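Local coordinates for Glyco_hydro_cc domain-containing protein (PDB 6UBC) that probably binds beta-1,3-glucan oligosaccharides, as a fungal member of glycoside hydrolase family 128 (subgroup VII), at residues A[212-217]-A[427-432]; A[222-225]-A[229-232]. All blocks are in the same frame, centred on the assembly; numbering follows the deposited sequence.

Contact 1: A[212-217]-A[427-432]; sequences LSFLQG and GALTES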
loop_
_atom_site.group_PDB
_atom_site.type_symbol
_atom_site.label_atom_id
_atom_site.label_comp_id
_atom_site.label_asym_id
_atom_site.label_seq_id
_atom_site.Cartn_x
_atom_site.Cartn_y
_atom_site.Cartn_z
ATOM N N LEU A 212 -13.885 -6.415 1.759
ATOM C CA LEU A 212 -13.689 -7.462 0.728
ATOM C C LEU A 212 -15.027 -7.982 0.212
ATOM O O LEU A 212 -15.171 -8.168 -1.004
ATOM C CB LEU A 212 -12.868 -8.647 1.265
ATOM C CG LEU A 212 -11.411 -8.345 1.599
ATOM C CD1 LEU A 212 -10.774 -9.589 2.170
ATOM C CD2 LEU A 212 -10.666 -7.819 0.393
ATOM N N SER A 213 -15.964 -8.284 1.111
ATOM C CA SER A 213 -17.252 -8.899 0.732
ATOM C C SER A 213 -17.927 -7.954 -0.273
ATOM O O SER A 213 -18.696 -8.441 -1.121
ATOM C CB SER A 213 -18.106 -9.252 1.882
ATOM O OG SER A 213 -18.398 -8.109 2.642
ATOM N N PHE A 214 -17.690 -6.650 -0.169
ATOM C CA PHE A 214 -18.347 -5.625 -1.024
ATOM C C PHE A 214 -17.650 -5.487 -2.366
ATOM O O PHE A 214 -18.365 -5.249 -3.379
ATOM C CB PHE A 214 -18.433 -4.249 -0.380
ATOM C CG PHE A 214 -19.326 -4.182 0.824
ATOM C CD1 PHE A 214 -20.694 -3.995 0.710
ATOM C CD2 PHE A 214 -18.776 -4.311 2.096
ATOM C CE1 PHE A 214 -21.495 -3.924 1.854
ATOM C CE2 PHE A 214 -19.585 -4.238 3.239
ATOM C CZ PHE A 214 -20.943 -4.053 3.120
ATOM N N LEU A 215 -16.329 -5.620 -2.413
ATOM C CA LEU A 215 -15.557 -5.294 -3.648
ATOM C C LEU A 215 -15.250 -6.551 -4.462
ATOM O O LEU A 215 -14.706 -6.434 -5.581
ATOM C CB LEU A 215 -14.272 -4.541 -3.319
ATOM C CG LEU A 215 -14.420 -3.262 -2.488
ATOM C CD1 LEU A 215 -13.060 -2.593 -2.276
ATOM C CD2 LEU A 215 -15.359 -2.272 -3.076
ATOM N N GLN A 216 -15.533 -7.710 -3.899
ATOM C CA GLN A 216 -15.223 -9.013 -4.520
ATOM C C GLN A 216 -15.692 -9.001 -5.988
ATOM O O GLN A 216 -16.770 -8.482 -6.364
ATOM C CB GLN A 216 -15.765 -10.197 -3.720
ATOM C CG GLN A 216 -17.275 -10.188 -3.665
ATOM C CD GLN A 216 -17.829 -11.379 -2.930
ATOM O OE1 GLN A 216 -17.616 -12.508 -3.389
ATOM N NE2 GLN A 216 -18.592 -11.132 -1.863
ATOM N N GLY A 217 -14.837 -9.545 -6.832
ATOM C CA GLY A 217 -15.099 -9.615 -8.270
ATOM C C GLY A 217 -14.567 -8.377 -8.987
ATOM O O GLY A 217 -14.576 -8.364 -10.203
ATOM N N GLY A 427 -21.244 -1.556 9.157
ATOM C CA GLY A 427 -21.389 -2.737 8.306
ATOM C C GLY A 427 -21.957 -2.386 6.937
ATOM O O GLY A 427 -22.299 -3.315 6.182
ATOM N N ALA A 428 -22.108 -1.107 6.602
ATOM C CA ALA A 428 -22.664 -0.685 5.276
ATOM C C ALA A 428 -21.578 -0.027 4.425
ATOM O O ALA A 428 -20.694 0.640 4.965
ATOM C CB ALA A 428 -23.836 0.277 5.424
ATOM N N LEU A 429 -21.682 -0.175 3.116
ATOM C CA LEU A 429 -20.837 0.510 2.125
ATOM C C LEU A 429 -21.306 1.941 1.956
ATOM O O LEU A 429 -22.481 2.213 1.628
ATOM C CB LEU A 429 -20.837 -0.259 0.798
ATOM C CG LEU A 429 -19.734 0.144 -0.158
ATOM C CD1 LEU A 429 -18.379 -0.309 0.349
ATOM C CD2 LEU A 429 -19.990 -0.433 -1.534
ATOM N N THR A 430 -20.421 2.864 2.330
ATOM C CA THR A 430 -20.702 4.292 2.395
ATOM C C THR A 430 -20.746 4.867 0.995
ATOM O O THR A 430 -20.328 4.194 0.023
ATOM C CB THR A 430 -19.644 5.040 3.209
ATOM O OG1 THR A 430 -18.429 4.971 2.453
ATOM C CG2 THR A 430 -19.498 4.448 4.601
ATOM N N GLU A 431 -21.139 6.121 0.870
ATOM C CA GLU A 431 -21.088 6.803 -0.442
ATOM C C GLU A 431 -19.631 6.728 -0.980
ATOM O O GLU A 431 -19.397 6.503 -2.215
ATOM C CB GLU A 431 -21.552 8.246 -0.273
ATOM C CG GLU A 431 -21.445 9.013 -1.582
ATOM C CD GLU A 431 -22.173 10.331 -1.597
ATOM O OE1 GLU A 431 -22.855 10.673 -0.612
ATOM O OE2 GLU A 431 -22.053 11.039 -2.587
ATOM N N SER A 432 -18.638 7.061 -0.159
ATOM C CA SER A 432 -17.238 7.014 -0.640
ATOM C C SER A 432 -16.890 5.604 -1.091
ATOM O O SER A 432 -16.252 5.472 -2.171
ATOM C CB SER A 432 -16.222 7.526 0.365
ATOM O OG SER A 432 -16.451 8.895 0.628
#
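The ring of F214 has L429 over one face and the carbonyl of G427 at its edge. L429 CB sits above the ring plane, offset toward the rim, and makes a CH-pi contact. It lies 4.1 Å from the centroid of the F214 ring, 26° off the ring normal. The closest apolar pair is F214 CD1 and L429 CB, at 3.7 Å. The side chains lie alongside one another, pointing opposite ways. With chi1 at -165°, L429 CG lies trans to N and the branch runs back along F214. There L429 CD1 meets F214 CB and CG, each at 4.0 Å. G427 O approaches in the plane of the ring and stands 3.4 Å from F214 CZ. The positive phi of G427 favours glycine at this turn between strands 424-425 and 428-429, which pair as a small hairpin.

I424 of the first hairpin strand touches both F214 and L429. L437 of helix 431-441 also packs on L429. T430 is the N-cap of that helix, with OG1 bonded to G433 N. On the other segment, Q216 folds back just past helix 212-215. Its NE2 gives a nearly straight bond of 2.8 Å to S213 O, in the plane of the Q216 amide.

The contact is small and lies at the surface. It joins the short helix after the first barrel strand, 204-207, to the hairpin before the last helix, 431-441. Dispersion, and probably a weak electrostatic attraction of G427 O for the C-H edge of the ring, hold the two together.

Contact 2: A[222-225]-A[229-232]; sequences YYDW and PSGS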
loop_
_atom_site.group_PDB
_atom_site.type_symbol
_atom_site.label_atom_id
_atom_site.label_comp_id
_atom_site.label_asym_id
_atom_site.label_seq_id
_atom_site.Cartn_x
_atom_site.Cartn_y
_atom_site.Cartn_z
ATOM N N TYR A 222 -5.629 -7.833 -2.081
ATOM C CA TYR A 222 -6.026 -7.227 -0.810
ATOM C C TYR A 222 -5.008 -7.529 0.265
ATOM O O TYR A 222 -4.265 -8.503 0.221
ATOM C CB TYR A 222 -7.393 -7.771 -0.409
ATOM C CG TYR A 222 -7.485 -9.281 -0.352
ATOM C CD1 TYR A 222 -7.880 -10.042 -1.444
ATOM C CD2 TYR A 222 -7.244 -9.938 0.828
ATOM C CE1 TYR A 222 -7.963 -11.420 -1.351
ATOM C CE2 TYR A 222 -7.312 -11.305 0.951
ATOM C CZ TYR A 222 -7.673 -12.068 -0.156
ATOM O OH TYR A 222 -7.769 -13.434 -0.055
ATOM N N TYR A 223 -5.023 -6.677 1.276
ATOM C CA TYR A 223 -4.178 -6.862 2.481
ATOM C C TYR A 223 -4.834 -6.110 3.622
ATOM O O TYR A 223 -5.667 -5.176 3.345
ATOM C CB TYR A 223 -2.769 -6.363 2.212
ATOM C CG TYR A 223 -2.566 -4.860 2.312
ATOM C CD1 TYR A 223 -3.091 -3.971 1.368
ATOM C CD2 TYR A 223 -1.779 -4.319 3.309
ATOM C CE1 TYR A 223 -2.887 -2.605 1.465
ATOM C CE2 TYR A 223 -1.502 -2.964 3.365
ATOM C CZ TYR A 223 -2.086 -2.090 2.463
ATOM O OH TYR A 223 -1.847 -0.729 2.517
ATOM N N ASP A 224 -4.403 -6.427 4.842
ATOM C CA ASP A 224 -5.065 -5.896 6.060
ATOM C C ASP A 224 -4.029 -5.525 7.133
ATOM O O ASP A 224 -4.406 -5.492 8.321
ATOM C CB ASP A 224 -6.132 -6.863 6.558
ATOM C CG ASP A 224 -5.548 -8.135 7.152
ATOM O OD1 ASP A 224 -4.328 -8.329 7.076
ATOM O OD2 ASP A 224 -6.338 -8.916 7.695
ATOM N N TRP A 225 -2.783 -5.355 6.716
ATOM C CA TRP A 225 -1.623 -4.955 7.549
ATOM C C TRP A 225 -1.140 -6.113 8.417
ATOM O O TRP A 225 -0.071 -5.954 9.008
ATOM C CB TRP A 225 -1.912 -3.719 8.391
ATOM C CG TRP A 225 -2.236 -2.507 7.573
ATOM C CD1 TRP A 225 -1.356 -1.751 6.892
ATOM C CD2 TRP A 225 -3.533 -1.943 7.311
ATOM N NE1 TRP A 225 -1.976 -0.715 6.250
ATOM C CE2 TRP A 225 -3.319 -0.820 6.472
ATOM C CE3 TRP A 225 -4.829 -2.245 7.723
ATOM C CZ2 TRP A 225 -4.348 -0.028 6.022
ATOM C CZ3 TRP A 225 -5.866 -1.433 7.294
ATOM C CH2 TRP A 225 -5.625 -0.350 6.435
ATOM N N PRO A 229 -3.631 -11.846 5.478
ATOM C CA PRO A 229 -4.956 -11.285 5.694
ATOM C C PRO A 229 -5.872 -12.303 6.358
ATOM O O PRO A 229 -5.867 -13.438 5.925
ATOM C CB PRO A 229 -5.407 -10.908 4.285
ATOM C CG PRO A 229 -4.094 -10.652 3.572
ATOM C CD PRO A 229 -3.206 -11.779 4.064
ATOM N N SER A 230 -6.715 -11.833 7.277
ATOM C CA SER A 230 -7.678 -12.687 7.994
ATOM C C SER A 230 -8.879 -12.936 7.088
ATOM O O SER A 230 -9.554 -13.971 7.237
ATOM C CB SER A 230 -8.077 -12.052 9.297
ATOM O OG SER A 230 -8.599 -10.763 9.066
ATOM N N GLY A 231 -9.157 -11.986 6.192
ATOM C CA GLY A 231 -10.271 -12.041 5.245
ATOM C C GLY A 231 -9.837 -12.796 4.003
ATOM O O GLY A 231 -8.675 -13.151 3.872
ATOM N N SER A 232 -10.779 -13.082 3.137
ATOM C CA SER A 232 -10.470 -13.861 1.927
ATOM C C SER A 232 -11.485 -13.430 0.900
ATOM O O SER A 232 -12.606 -13.019 1.271
ATOM C CB SER A 232 -10.443 -15.380 2.166
ATOM O OG SER A 232 -11.647 -15.892 2.717
HETATM O O HOH W 1 -7.189 -14.637 2.097
#
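The Y222 ring runs at a slant past P229, edge to the proline. P229 CB lies near the ring plane, 3.9 Å from Y222 CE2. Chi1 of 54° sets Y222 CG between its backbone N and carbonyl carbon, and the phenol extends past P229 to S232. There Y222 OH is 3.4 Å from S232 CA. A water in the ring plane lies 2.5 Å from Y222 OH and donates to G231 O. P229 CG rests against the backbone at Y223 CA.

The D224 carboxylate turns to P229 and S230. Its OD1 lies 3.3 Å from P229 CA and accepts a bond from N226 N. Its OD2 takes a nearly straight bond of 3.0 Å from S230 N, which comes from above the carboxylate plane. S230 OG lies 3.2 Å from D224 OD2 and is also close to D209 OD2; which carboxylate its proton serves is not settled. The closeness of the two carboxylates may raise the pKa of one of them. D209 also accepts a bond from G231 N.

The loop follows the second strand of the (beta/alpha)8 barrel, 221-223, and leads to the third, 237-241, whose A238 touches both Y222 and P229.

In the fold
The two contacts have centres about 14 Å apart and meet through L212. L212 CD2 lies 3.4 Å from Y222 CB, and L212 CD1 lies 3.6 Å from S232 N. Helix 212-215 leads along the chain into strand 221-223, so contact 2 falls within the span that contact 1 brings together. The centre of contact 1 is about 18 Å from the centre of the chain, that of contact 2 about 12 Å. W225 of contact 2 bonds through NE1 to E370 OE2. E370 lies on the seventh barrel strand, where related barrel glycosidases carry a catalytic glutamate. W225 therefore probably lies at the glucan-binding cleft, while contact 1 is at the surface.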